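Local coordinates for protein glutaryl-CoA dehydrogenase (Mycobacterium smegmatis, PDB 3SF6) that belongs to the acyl-CoA dehydrogenase family of flavoproteins and binds dihydroflavine-adenine dinucleotide at sites shared between subunits of a four-chain assembly, at residues G268-A273 with K313-A318; A282-R287 with R292-F297; A305-E310 with A350-T355. One frame throughout, in Å; residues are numbered along the deposited sequence.

Contact 1: residues G268-A273 with K313-A318; sequences GALGAA and KGFLLA
The aromatic ring of Phe315 meets Leu270 obliquely: methyl CD1 of Leu270 stands beside it, but the nearer carbons belong to the stem of the residue. Leu270 CD1 is 4.1 Å from Phe315 CB and 3.5 Å from Phe315 CA, so the methyl presses mainly on the base of the side chain. With CG anti to the backbone N (chi1 -177°), the ring lies alongside the Leu270 methyl and packs on Leu96 and Leu99 of helix 91-104. Leu270 provides the whole of the other side. Its two methyls divide the surface between them: besides Phe315, CD1 touches the methyl of Ala318, with Leu270 CD1 3.9 Å from Ala318 CB, while CD2 settles on bare backbone, 4.0 Å from Gly314 CA. That close approach of Leu270 CD2 is possible because Gly314 carries no side chain on the face turned to helix 252-286. The carbonyl of Gly314 lies in the same patch, with Leu270 CD1 3.5 Å from Gly314 O; this oxygen also accepts a hydrogen bond from Asn342 ND2 of helix 332-357, beyond the bond from Ala318 N within its own helix. All four touching residues are buried, and the segments are held by van der Waals packing, partly of methyl on backbone. The axes of the two segments approach to 10.1 Å, and their directions differ by 158°. A leucine set between Gly314, Phe315 and Ala318 thus joins two nearly antiparallel helices in the mainly helical C-terminal domain of the acyl-CoA dehydrogenase fold.

Contact 2: residues A282-R287 with R292-F297; sequences AYACSR and RPIGGF. With FDA (dihydroflavine-adenine dinucleotide), chain B.
Two backbone hydrogen bonds tie the end of the helix, at Ala284, and the residue just after it, Arg287, to the short 3-10 turn that follows Pro293. Ile294 N donates to Arg287 O at 2.8 Å, within the carbonyl plane and nearly straight (163° at the hydrogen). Gly295 N reaches Ala284 O, also at 2.8 Å, but this donor is tilted 24° from the carbonyl plane. Beside these bonds lie apolar contacts: Ile294 CD1 is 4.0 Å from Tyr283 CD2, set obliquely to that ring, and 4.1 Å from Arg287 CG. The same methyl touches the ligand ribose, with Ile294 CD1 3.6 Å from FDA O4B.

Outward from this core, Arg287 extends to the pyrophosphate. Its chain bends at chi2 (67°), and CB lies over one face of the Tyr283 ring, toward its rim. Arg287 NE donates to FDA O2A, 2.8 Å away at the guanidinium edge and in its plane, while NH2 adds weaker bonds to O2A and O2P. Arg287 NH1 is engaged by Pro153 O of the third subunit. At the adenine end, FDA N6A sits over the centre of the Phe297 ring; Arg292 CD lies off-centre against the opposite face. The guanidinium of Arg292 makes a weak bond to Gly296 O, but its stronger partner is Arg403 O of the third subunit.

The whole is a helix-to-helix connection through a two-stranded hairpin, forming one wall of an FDA pocket to which Thr151, Ser157 and Thr384 of the third subunit, among others, contribute.

Contact 3: residues A305-E310 with A350-T355; sequences ADMTLE and ARTART. With FDA (dihydroflavine-adenine dinucleotide), chain B.
Met307 and Thr352 mark the closest point between two helical segments that run in roughly opposite directions, with Met307 CA 7.9 Å from Thr352 CA. Across this separation Met307 makes the contact from its side. Its CG is anti to the carbonyl carbon (chi1 -67°) and the next torsion is extended, which carries the sulfur straight across the interface; the bend comes only at chi3, turning CE aside. The sulfur does most of the touching, with CG also near the Thr352 methyl. Met307 SD is 3.8 Å from Thr352 CG2, 3.7 Å from Ala353 N and 4.2 Å from Ala353 CB, a position over the junction of two successive residues.

Thr352 presents its methyl to the sulfur, while its hydroxyl OG1 is taken up by Glu348 O of its own helix. The polar and apolar branches are thus separated, and the contact is one of plain van der Waals packing.

One turn further on, Thr355 OG1 donates to Thr352 O at 2.7 Å, on a lone pair in the carbonyl plane, with a C=O...donor angle of 137°; the same hydroxyl is also hydrogen-bonded to Lys303 NZ. The carbonyl of Thr355 faces the ligand instead: FDA O3B, a ribose hydroxyl, donates to Thr355 O at 2.7 Å. The helix that receives the methionine sulfur therefore also reaches the nucleotide.

Around the contact, Leu277 and Cys276 of helix 252-286 cover Met307 and Ala353 respectively, Ile349 of helix 332-357 adds to the packing on Met307, and Val368 of helix 368-380 lies against Ala353. The contact thus lies inside the helical bundle; the second subunit meets helix 298-327, where Asp306 forms a salt bridge to Arg344 of that chain, and the third meets helix 332-357 through Arg354.

How the contacts relate
All three contacts belong to the C-terminal helical region. Contacts 1 and 2 share helix 252-286, contacts 1 and 3 share helix 298-327, and contact 3 adds helix 332-357. Along the chain, contact 2 is nested inside the loop closed by contact 1, whereas contacts 1 and 3 interlace, their segments alternating. Centres of contacts 1 and 3 are about 13 Å apart, those of 2 and 3 about 14 Å, and those of 1 and 2 about 25 Å. The buried packing of contact 1 thus gives way, through contact 3, to the FDA site: contacts 2 and 3 both touch the same ligand, at its pyrophosphate, adenine and ribose.

Contact 1: residues G268-A273 with K313-A318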
loop_
_atom_site.group_PDB
_atom_site.type_symbol
_atom_site.label_atom_id
_atom_site.label_comp_id
_atom_site.label_asym_id
_atom_site.label_seq_id
_atom_site.Cartn_x
_atom_site.Cartn_y
_atom_site.Cartn_z
ATOM N N GLY A 268 -13.148 19.651 -4.000
ATOM C CA GLY A 268 -14.229 18.850 -4.548
ATOM C C GLY A 268 -14.083 17.367 -4.293
ATOM O O GLY A 268 -15.044 16.700 -3.840
ATOM N N ALA A 269 -12.894 16.833 -4.529
ATOM C CA ALA A 269 -12.708 15.395 -4.374
ATOM C C ALA A 269 -13.043 14.939 -2.950
ATOM O O ALA A 269 -13.544 13.808 -2.725
ATOM C CB ALA A 269 -11.279 14.994 -4.760
ATOM N N LEU A 270 -12.773 15.801 -1.977
ATOM C CA LEU A 270 -13.064 15.499 -0.565
ATOM C C LEU A 270 -14.548 15.367 -0.289
ATOM O O LEU A 270 -14.927 14.709 0.674
ATOM C CB LEU A 270 -12.503 16.541 0.391
ATOM C CG LEU A 270 -10.976 16.761 0.326
ATOM C CD1 LEU A 270 -10.617 17.961 1.162
ATOM C CD2 LEU A 270 -10.198 15.519 0.748
ATOM N N GLY A 271 -15.399 16.026 -1.090
ATOM C CA GLY A 271 -16.851 15.896 -0.941
ATOM C C GLY A 271 -17.330 14.511 -1.309
ATOM O O GLY A 271 -18.136 13.915 -0.588
ATOM N N ALA A 272 -16.836 13.974 -2.425
ATOM C CA ALA A 272 -17.133 12.602 -2.807
ATOM C C ALA A 272 -16.617 11.662 -1.708
ATOM O O ALA A 272 -17.322 10.728 -1.269
ATOM C CB ALA A 272 -16.481 12.260 -4.202
ATOM N N ALA A 273 -15.401 11.918 -1.224
ATOM C CA ALA A 273 -14.853 11.089 -0.120
ATOM C C ALA A 273 -15.747 11.131 1.103
ATOM O O ALA A 273 -16.059 10.080 1.710
ATOM C CB ALA A 273 -13.425 11.531 0.262
ATOM N N LYS A 313 -6.766 14.617 6.858
ATOM C CA LYS A 313 -5.501 15.145 6.341
ATOM C C LYS A 313 -5.740 15.881 5.038
ATOM O O LYS A 313 -5.129 16.930 4.781
ATOM C CB LYS A 313 -4.515 13.986 6.114
ATOM C CG LYS A 313 -4.037 13.298 7.400
ATOM C CD LYS A 313 -3.533 11.840 7.189
ATOM C CE LYS A 313 -2.455 11.735 6.316
ATOM N NZ LYS A 313 -1.955 10.301 6.043
ATOM N N GLY A 314 -6.590 15.319 4.176
ATOM C CA GLY A 314 -6.901 15.951 2.900
ATOM C C GLY A 314 -7.611 17.275 3.044
ATOM O O GLY A 314 -7.297 18.254 2.352
ATOM N N PHE A 315 -8.555 17.342 3.989
ATOM C CA PHE A 315 -9.241 18.588 4.295
ATOM C C PHE A 315 -8.270 19.638 4.859
ATOM O O PHE A 315 -8.299 20.794 4.448
ATOM C CB PHE A 315 -10.426 18.375 5.248
ATOM C CG PHE A 315 -11.166 19.643 5.500
ATOM C CD1 PHE A 315 -12.086 20.069 4.575
ATOM C CD2 PHE A 315 -10.842 20.469 6.540
ATOM C CE1 PHE A 315 -12.727 21.286 4.726
ATOM C CE2 PHE A 315 -11.459 21.710 6.665
ATOM C CZ PHE A 315 -12.385 22.097 5.758
ATOM N N LEU A 316 -7.414 19.252 5.815
ATOM C CA LEU A 316 -6.458 20.213 6.385
ATOM C C LEU A 316 -5.504 20.719 5.279
ATOM O O LEU A 316 -5.135 21.919 5.275
ATOM C CB LEU A 316 -5.693 19.608 7.562
ATOM C CG LEU A 316 -6.587 19.280 8.774
ATOM C CD1 LEU A 316 -5.737 18.543 9.819
ATOM C CD2 LEU A 316 -7.171 20.535 9.392
ATOM N N LEU A 317 -5.108 19.836 4.365
ATOM C CA LEU A 317 -4.266 20.261 3.218
ATOM C C LEU A 317 -5.005 21.231 2.336
ATOM O O LEU A 317 -4.460 22.274 1.951
ATOM C CB LEU A 317 -3.851 19.046 2.409
ATOM C CG LEU A 317 -2.972 19.284 1.199
ATOM C CD1 LEU A 317 -1.638 19.984 1.535
ATOM C CD2 LEU A 317 -2.646 17.930 0.507
ATOM N N ALA A 318 -6.234 20.896 1.982
ATOM C CA ALA A 318 -7.059 21.804 1.160
ATOM C C ALA A 318 -7.233 23.191 1.815
ATOM O O ALA A 318 -7.043 24.224 1.179
ATOM C CB ALA A 318 -8.468 21.165 0.915
#

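Contact 2: residues A282-R287 with R292-F297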
loop_
_atom_site.group_PDB
_atom_site.type_symbol
_atom_site.label_atom_id
_atom_site.label_comp_id
_atom_site.label_asym_id
_atom_site.label_seq_id
_atom_site.Cartn_x
_atom_site.Cartn_y
_atom_site.Cartn_z
ATOM N N ALA A 282 -22.365 5.227 8.797
ATOM C CA ALA A 282 -23.761 4.957 9.141
ATOM C C ALA A 282 -24.096 3.486 9.005
ATOM O O ALA A 282 -24.742 2.889 9.880
ATOM C CB ALA A 282 -24.695 5.826 8.270
ATOM N N TYR A 283 -23.609 2.874 7.927
ATOM C CA TYR A 283 -23.872 1.469 7.659
ATOM C C TYR A 283 -23.192 0.602 8.713
ATOM O O TYR A 283 -23.746 -0.392 9.190
ATOM C CB TYR A 283 -23.350 1.067 6.280
ATOM C CG TYR A 283 -23.954 -0.248 5.794
ATOM C CD1 TYR A 283 -25.267 -0.302 5.356
ATOM C CD2 TYR A 283 -23.199 -1.423 5.753
ATOM C CE1 TYR A 283 -25.824 -1.500 4.912
ATOM C CE2 TYR A 283 -23.727 -2.592 5.308
ATOM C CZ TYR A 283 -25.041 -2.642 4.888
ATOM O OH TYR A 283 -25.590 -3.851 4.445
ATOM N N ALA A 284 -21.985 0.982 9.105
ATOM C CA ALA A 284 -21.226 0.171 10.093
ATOM C C ALA A 284 -21.924 0.163 11.449
ATOM O O ALA A 284 -21.770 -0.768 12.231
ATOM C CB ALA A 284 -19.773 0.691 10.261
ATOM N N CYS A 285 -22.694 1.211 11.733
ATOM C CA CYS A 285 -23.439 1.278 12.984
ATOM C C CYS A 285 -24.811 0.554 12.875
ATOM O O CYS A 285 -25.287 -0.014 13.868
ATOM C CB CYS A 285 -23.547 2.735 13.398
ATOM S SG CYS A 285 -21.881 3.426 13.845
ATOM N N SER A 286 -25.403 0.507 11.690
ATOM C CA SER A 286 -26.732 -0.071 11.497
ATOM C C SER A 286 -26.710 -1.555 11.144
ATOM O O SER A 286 -27.545 -2.332 11.651
ATOM C CB SER A 286 -27.556 0.702 10.449
ATOM O OG SER A 286 -26.955 0.708 9.125
ATOM N N ARG A 287 -25.800 -1.955 10.268
ATOM C CA ARG A 287 -25.720 -3.333 9.835
ATOM C C ARG A 287 -25.072 -4.225 10.883
ATOM O O ARG A 287 -23.978 -3.917 11.382
ATOM C CB ARG A 287 -24.896 -3.438 8.543
ATOM C CG ARG A 287 -24.651 -4.835 8.009
ATOM C CD ARG A 287 -25.961 -5.455 7.553
ATOM N NE ARG A 287 -25.725 -6.665 6.757
ATOM C CZ ARG A 287 -26.700 -7.273 6.080
ATOM N NH1 ARG A 287 -27.931 -6.758 6.117
ATOM N NH2 ARG A 287 -26.440 -8.344 5.353
ATOM N N ARG A 292 -23.328 -8.601 16.128
ATOM C CA ARG A 292 -22.957 -7.255 16.514
ATOM C C ARG A 292 -22.945 -6.317 15.342
ATOM O O ARG A 292 -22.909 -6.778 14.214
ATOM C CB ARG A 292 -21.631 -7.208 17.193
ATOM C CG ARG A 292 -20.516 -7.397 16.364
ATOM C CD ARG A 292 -19.265 -7.328 17.202
ATOM N NE ARG A 292 -19.040 -8.571 17.922
ATOM C CZ ARG A 292 -17.845 -9.017 18.313
ATOM N NH1 ARG A 292 -16.736 -8.325 18.038
ATOM N NH2 ARG A 292 -17.755 -10.180 18.952
ATOM N N PRO A 293 -22.987 -5.007 15.602
ATOM C CA PRO A 293 -22.837 -4.081 14.475
ATOM C C PRO A 293 -21.515 -4.325 13.822
ATOM O O PRO A 293 -20.534 -4.581 14.533
ATOM C CB PRO A 293 -22.853 -2.705 15.103
ATOM C CG PRO A 293 -23.365 -2.891 16.476
ATOM C CD PRO A 293 -23.110 -4.299 16.888
ATOM N N ILE A 294 -21.462 -4.297 12.494
ATOM C CA ILE A 294 -20.183 -4.607 11.841
ATOM C C ILE A 294 -19.101 -3.599 12.203
ATOM O O ILE A 294 -17.911 -3.904 12.146
ATOM C CB ILE A 294 -20.294 -4.767 10.312
ATOM C CG1 ILE A 294 -20.783 -3.493 9.667
ATOM C CG2 ILE A 294 -21.197 -5.953 10.004
ATOM C CD1 ILE A 294 -20.777 -3.513 8.095
ATOM N N GLY A 295 -19.514 -2.399 12.609
ATOM C CA GLY A 295 -18.566 -1.430 13.170
ATOM C C GLY A 295 -17.886 -1.871 14.469
ATOM O O GLY A 295 -16.892 -1.257 14.879
ATOM N N GLY A 296 -18.365 -2.945 15.098
ATOM C CA GLY A 296 -17.759 -3.511 16.290
ATOM C C GLY A 296 -16.673 -4.531 16.031
ATOM O O GLY A 296 -16.192 -5.171 16.996
ATOM N N PHE A 297 -16.354 -4.760 14.754
ATOM C CA PHE A 297 -15.246 -5.682 14.395
ATOM C C PHE A 297 -13.974 -4.874 14.105
ATOM O O PHE A 297 -14.012 -3.807 13.462
ATOM C CB PHE A 297 -15.603 -6.596 13.216
ATOM C CG PHE A 297 -16.735 -7.532 13.514
ATOM C CD1 PHE A 297 -16.599 -8.498 14.489
ATOM C CD2 PHE A 297 -17.933 -7.376 12.876
ATOM C CE1 PHE A 297 -17.668 -9.346 14.782
ATOM C CE2 PHE A 297 -18.997 -8.202 13.206
ATOM C CZ PHE A 297 -18.850 -9.177 14.134
HETATM P PA FDA B . -22.260 -8.621 5.336
HETATM O O1A FDA B . -22.028 -9.990 5.813
HETATM O O2A FDA B . -23.349 -7.795 5.884
HETATM O O5B FDA B . -20.844 -7.900 5.598
HETATM C C5B FDA B . -20.735 -6.466 5.465
HETATM C C4B FDA B . -19.281 -6.047 5.655
HETATM O O4B FDA B . -18.930 -6.377 7.024
HETATM C C3B FDA B . -18.294 -6.789 4.779
HETATM O O3B FDA B . -17.183 -5.919 4.466
HETATM C C2B FDA B . -17.845 -7.925 5.688
HETATM O O2B FDA B . -16.592 -8.485 5.254
HETATM C C1B FDA B . -17.810 -7.262 7.071
HETATM N N9A FDA B . -17.973 -8.248 8.149
HETATM C C8A FDA B . -19.056 -9.060 8.351
HETATM N N7A FDA B . -18.827 -9.863 9.400
HETATM C C5A FDA B . -17.569 -9.566 9.859
HETATM C C6A FDA B . -16.765 -10.051 10.884
HETATM N N6A FDA B . -17.180 -11.035 11.718
HETATM N N1A FDA B . -15.544 -9.489 11.051
HETATM C C2A FDA B . -15.096 -8.533 10.235
HETATM N N3A FDA B . -15.822 -8.050 9.246
HETATM C C4A FDA B . -17.055 -8.561 9.040
HETATM N N1 FDA B . -25.395 -15.330 -2.407
HETATM C C2 FDA B . -26.040 -16.503 -2.660
HETATM O O2 FDA B . -26.482 -17.178 -1.699
HETATM N N3 FDA B . -26.168 -16.934 -3.934
HETATM C C4 FDA B . -25.739 -16.245 -4.999
HETATM O O4 FDA B . -25.933 -16.645 -6.179
HETATM C C4X FDA B . -25.047 -15.039 -4.755
HETATM N N5 FDA B . -24.631 -14.259 -5.778
HETATM C C5X FDA B . -24.297 -12.939 -5.548
HETATM C C6 FDA B . -24.185 -12.034 -6.597
HETATM C C7 FDA B . -23.823 -10.716 -6.401
HETATM C C7M FDA B . -23.799 -9.732 -7.577
HETATM C C8 FDA B . -23.531 -10.305 -5.106
HETATM C C8M FDA B . -23.116 -8.843 -4.898
HETATM C C9 FDA B . -23.640 -11.176 -4.044
HETATM C C9A FDA B . -24.027 -12.515 -4.258
HETATM N N10 FDA B . -24.220 -13.397 -3.190
HETATM C C10 FDA B . -24.913 -14.602 -3.442
HETATM C "C1'" FDA B . -24.284 -12.884 -1.816
HETATM C "C2'" FDA B . -22.860 -12.829 -1.244
HETATM O "O2'" FDA B . -22.409 -14.149 -0.868
HETATM C "C3'" FDA B . -22.868 -11.924 -0.022
HETATM O "O3'" FDA B . -22.963 -10.581 -0.493
HETATM C "C4'" FDA B . -21.600 -12.050 0.825
HETATM O "O4'" FDA B . -21.584 -13.306 1.533
HETATM C "C5'" FDA B . -21.445 -10.904 1.826
HETATM O "O5'" FDA B . -22.624 -10.827 2.636
HETATM P P FDA B . -23.323 -9.406 2.816
HETATM O O1P FDA B . -23.365 -8.722 1.515
HETATM O O2P FDA B . -24.589 -9.618 3.551
HETATM O O3P FDA B . -22.302 -8.556 3.728
#

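Contact 3: residues A305-E310 with A350-T355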
loop_
_atom_site.group_PDB
_atom_site.type_symbol
_atom_site.label_atom_id
_atom_site.label_comp_id
_atom_site.label_asym_id
_atom_site.label_seq_id
_atom_site.Cartn_x
_atom_site.Cartn_y
_atom_site.Cartn_z
ATOM N N ALA A 305 -11.099 4.119 10.569
ATOM C CA ALA A 305 -10.001 4.977 11.049
ATOM C C ALA A 305 -9.135 5.477 9.899
ATOM O O ALA A 305 -8.795 6.678 9.809
ATOM C CB ALA A 305 -9.138 4.244 12.107
ATOM N N ASP A 306 -8.733 4.557 9.008
ATOM C CA ASP A 306 -7.886 4.925 7.879
ATOM C C ASP A 306 -8.566 5.939 6.948
ATOM O O ASP A 306 -7.923 6.922 6.514
ATOM C CB ASP A 306 -7.469 3.685 7.095
ATOM C CG ASP A 306 -6.490 2.770 7.840
ATOM O OD1 ASP A 306 -5.894 3.162 8.873
ATOM O OD2 ASP A 306 -6.250 1.652 7.292
ATOM N N MET A 307 -9.823 5.697 6.613
ATOM C CA MET A 307 -10.567 6.616 5.773
ATOM C C MET A 307 -10.713 7.977 6.427
ATOM O O MET A 307 -10.560 9.001 5.762
ATOM C CB MET A 307 -11.928 6.053 5.389
ATOM C CG MET A 307 -11.886 4.852 4.489
ATOM S SD MET A 307 -13.534 4.339 3.903
ATOM C CE MET A 307 -14.262 3.719 5.414
ATOM N N THR A 308 -11.032 7.998 7.717
ATOM C CA THR A 308 -11.228 9.261 8.422
ATOM C C THR A 308 -9.915 10.061 8.454
ATOM O O THR A 308 -9.909 11.284 8.265
ATOM C CB THR A 308 -11.715 9.000 9.833
ATOM O OG1 THR A 308 -13.013 8.390 9.774
ATOM C CG2 THR A 308 -11.838 10.302 10.671
ATOM N N LEU A 309 -8.816 9.344 8.643
ATOM C CA LEU A 309 -7.496 9.994 8.616
ATOM C C LEU A 309 -7.239 10.641 7.275
ATOM O O LEU A 309 -6.754 11.773 7.213
ATOM C CB LEU A 309 -6.361 9.016 8.969
ATOM C CG LEU A 309 -5.897 8.956 10.405
ATOM C CD1 LEU A 309 -4.829 7.854 10.483
ATOM C CD2 LEU A 309 -5.352 10.305 10.858
ATOM N N GLU A 310 -7.476 9.936 6.178
ATOM C CA GLU A 310 -7.117 10.514 4.877
ATOM C C GLU A 310 -8.078 11.631 4.517
ATOM O O GLU A 310 -7.661 12.626 3.895
ATOM C CB GLU A 310 -6.998 9.481 3.766
ATOM C CG GLU A 310 -5.865 8.470 3.979
ATOM C CD GLU A 310 -4.508 9.097 4.203
ATOM O OE1 GLU A 310 -4.182 10.125 3.589
ATOM O OE2 GLU A 310 -3.733 8.576 5.038
ATOM N N ALA A 350 -13.553 5.866 -1.425
ATOM C CA ALA A 350 -14.752 5.333 -2.058
ATOM C C ALA A 350 -14.716 3.824 -2.218
ATOM O O ALA A 350 -15.698 3.123 -1.912
ATOM C CB ALA A 350 -14.977 6.009 -3.443
ATOM N N ARG A 351 -13.575 3.323 -2.693
ATOM C CA ARG A 351 -13.377 1.881 -2.877
ATOM C C ARG A 351 -13.494 1.122 -1.566
ATOM O O ARG A 351 -14.175 0.086 -1.480
ATOM C CB ARG A 351 -12.035 1.643 -3.524
ATOM C CG ARG A 351 -12.006 2.112 -4.963
ATOM C CD ARG A 351 -10.612 2.307 -5.543
ATOM N NE ARG A 351 -10.664 2.591 -6.994
ATOM C CZ ARG A 351 -9.610 2.905 -7.739
ATOM N NH1 ARG A 351 -8.421 2.955 -7.206
ATOM N NH2 ARG A 351 -9.762 3.164 -9.024
ATOM N N THR A 352 -12.863 1.646 -0.513
ATOM C CA THR A 352 -12.875 0.980 0.798
ATOM C C THR A 352 -14.286 1.000 1.375
ATOM O O THR A 352 -14.763 0.017 1.945
ATOM C CB THR A 352 -11.864 1.610 1.732
ATOM O OG1 THR A 352 -10.550 1.393 1.166
ATOM C CG2 THR A 352 -11.927 0.945 3.100
ATOM N N ALA A 353 -14.952 2.135 1.228
ATOM C CA ALA A 353 -16.313 2.277 1.736
ATOM C C ALA A 353 -17.234 1.243 1.087
ATOM O O ALA A 353 -18.080 0.636 1.727
ATOM C CB ALA A 353 -16.825 3.707 1.417
ATOM N N ARG A 354 -17.074 1.035 -0.214
ATOM C CA ARG A 354 -17.936 0.078 -0.918
ATOM C C ARG A 354 -17.802 -1.325 -0.268
ATOM O O ARG A 354 -18.793 -2.058 -0.083
ATOM C CB ARG A 354 -17.566 0.030 -2.387
ATOM C CG ARG A 354 -18.682 -0.420 -3.335
ATOM C CD ARG A 354 -19.127 -1.845 -3.190
ATOM N NE ARG A 354 -18.022 -2.772 -3.361
ATOM C CZ ARG A 354 -17.997 -4.043 -2.972
ATOM N NH1 ARG A 354 -16.894 -4.753 -3.209
ATOM N NH2 ARG A 354 -19.020 -4.613 -2.335
ATOM N N THR A 355 -16.596 -1.693 0.139
ATOM C CA THR A 355 -16.393 -3.021 0.736
ATOM C C THR A 355 -17.155 -3.201 2.055
ATOM O O THR A 355 -17.605 -4.300 2.378
ATOM C CB THR A 355 -14.907 -3.382 0.921
ATOM O OG1 THR A 355 -14.329 -2.599 1.985
ATOM C CG2 THR A 355 -14.098 -3.189 -0.360
HETATM P PA FDA B . -22.260 -8.621 5.336
HETATM O O1A FDA B . -22.028 -9.990 5.813
HETATM O O2A FDA B . -23.349 -7.795 5.884
HETATM O O5B FDA B . -20.844 -7.900 5.598
HETATM C C5B FDA B . -20.735 -6.466 5.465
HETATM C C4B FDA B . -19.281 -6.047 5.655
HETATM O O4B FDA B . -18.930 -6.377 7.024
HETATM C C3B FDA B . -18.294 -6.789 4.779
HETATM O O3B FDA B . -17.183 -5.919 4.466
HETATM C C2B FDA B . -17.845 -7.925 5.688
HETATM O O2B FDA B . -16.592 -8.485 5.254
HETATM C C1B FDA B . -17.810 -7.262 7.071
HETATM N N9A FDA B . -17.973 -8.248 8.149
HETATM C C8A FDA B . -19.056 -9.060 8.351
HETATM N N7A FDA B . -18.827 -9.863 9.400
HETATM C C5A FDA B . -17.569 -9.566 9.859
HETATM C C6A FDA B . -16.765 -10.051 10.884
HETATM N N6A FDA B . -17.180 -11.035 11.718
HETATM N N1A FDA B . -15.544 -9.489 11.051
HETATM C C2A FDA B . -15.096 -8.533 10.235
HETATM N N3A FDA B . -15.822 -8.050 9.246
HETATM C C4A FDA B . -17.055 -8.561 9.040
HETATM N N1 FDA B . -25.395 -15.330 -2.407
HETATM C C2 FDA B . -26.040 -16.503 -2.660
HETATM O O2 FDA B . -26.482 -17.178 -1.699
HETATM N N3 FDA B . -26.168 -16.934 -3.934
HETATM C C4 FDA B . -25.739 -16.245 -4.999
HETATM O O4 FDA B . -25.933 -16.645 -6.179
HETATM C C4X FDA B . -25.047 -15.039 -4.755
HETATM N N5 FDA B . -24.631 -14.259 -5.778
HETATM C C5X FDA B . -24.297 -12.939 -5.548
HETATM C C6 FDA B . -24.185 -12.034 -6.597
HETATM C C7 FDA B . -23.823 -10.716 -6.401
HETATM C C7M FDA B . -23.799 -9.732 -7.577
HETATM C C8 FDA B . -23.531 -10.305 -5.106
HETATM C C8M FDA B . -23.116 -8.843 -4.898
HETATM C C9 FDA B . -23.640 -11.176 -4.044
HETATM C C9A FDA B . -24.027 -12.515 -4.258
HETATM N N10 FDA B . -24.220 -13.397 -3.190
HETATM C C10 FDA B . -24.913 -14.602 -3.442
HETATM C "C1'" FDA B . -24.284 -12.884 -1.816
HETATM C "C2'" FDA B . -22.860 -12.829 -1.244
HETATM O "O2'" FDA B . -22.409 -14.149 -0.868
HETATM C "C3'" FDA B . -22.868 -11.924 -0.022
HETATM O "O3'" FDA B . -22.963 -10.581 -0.493
HETATM C "C4'" FDA B . -21.600 -12.050 0.825
HETATM O "O4'" FDA B . -21.584 -13.306 1.533
HETATM C "C5'" FDA B . -21.445 -10.904 1.826
HETATM O "O5'" FDA B . -22.624 -10.827 2.636
HETATM P P FDA B . -23.323 -9.406 2.816
HETATM O O1P FDA B . -23.365 -8.722 1.515
HETATM O O2P FDA B . -24.589 -9.618 3.551
HETATM O O3P FDA B . -22.302 -8.556 3.728
#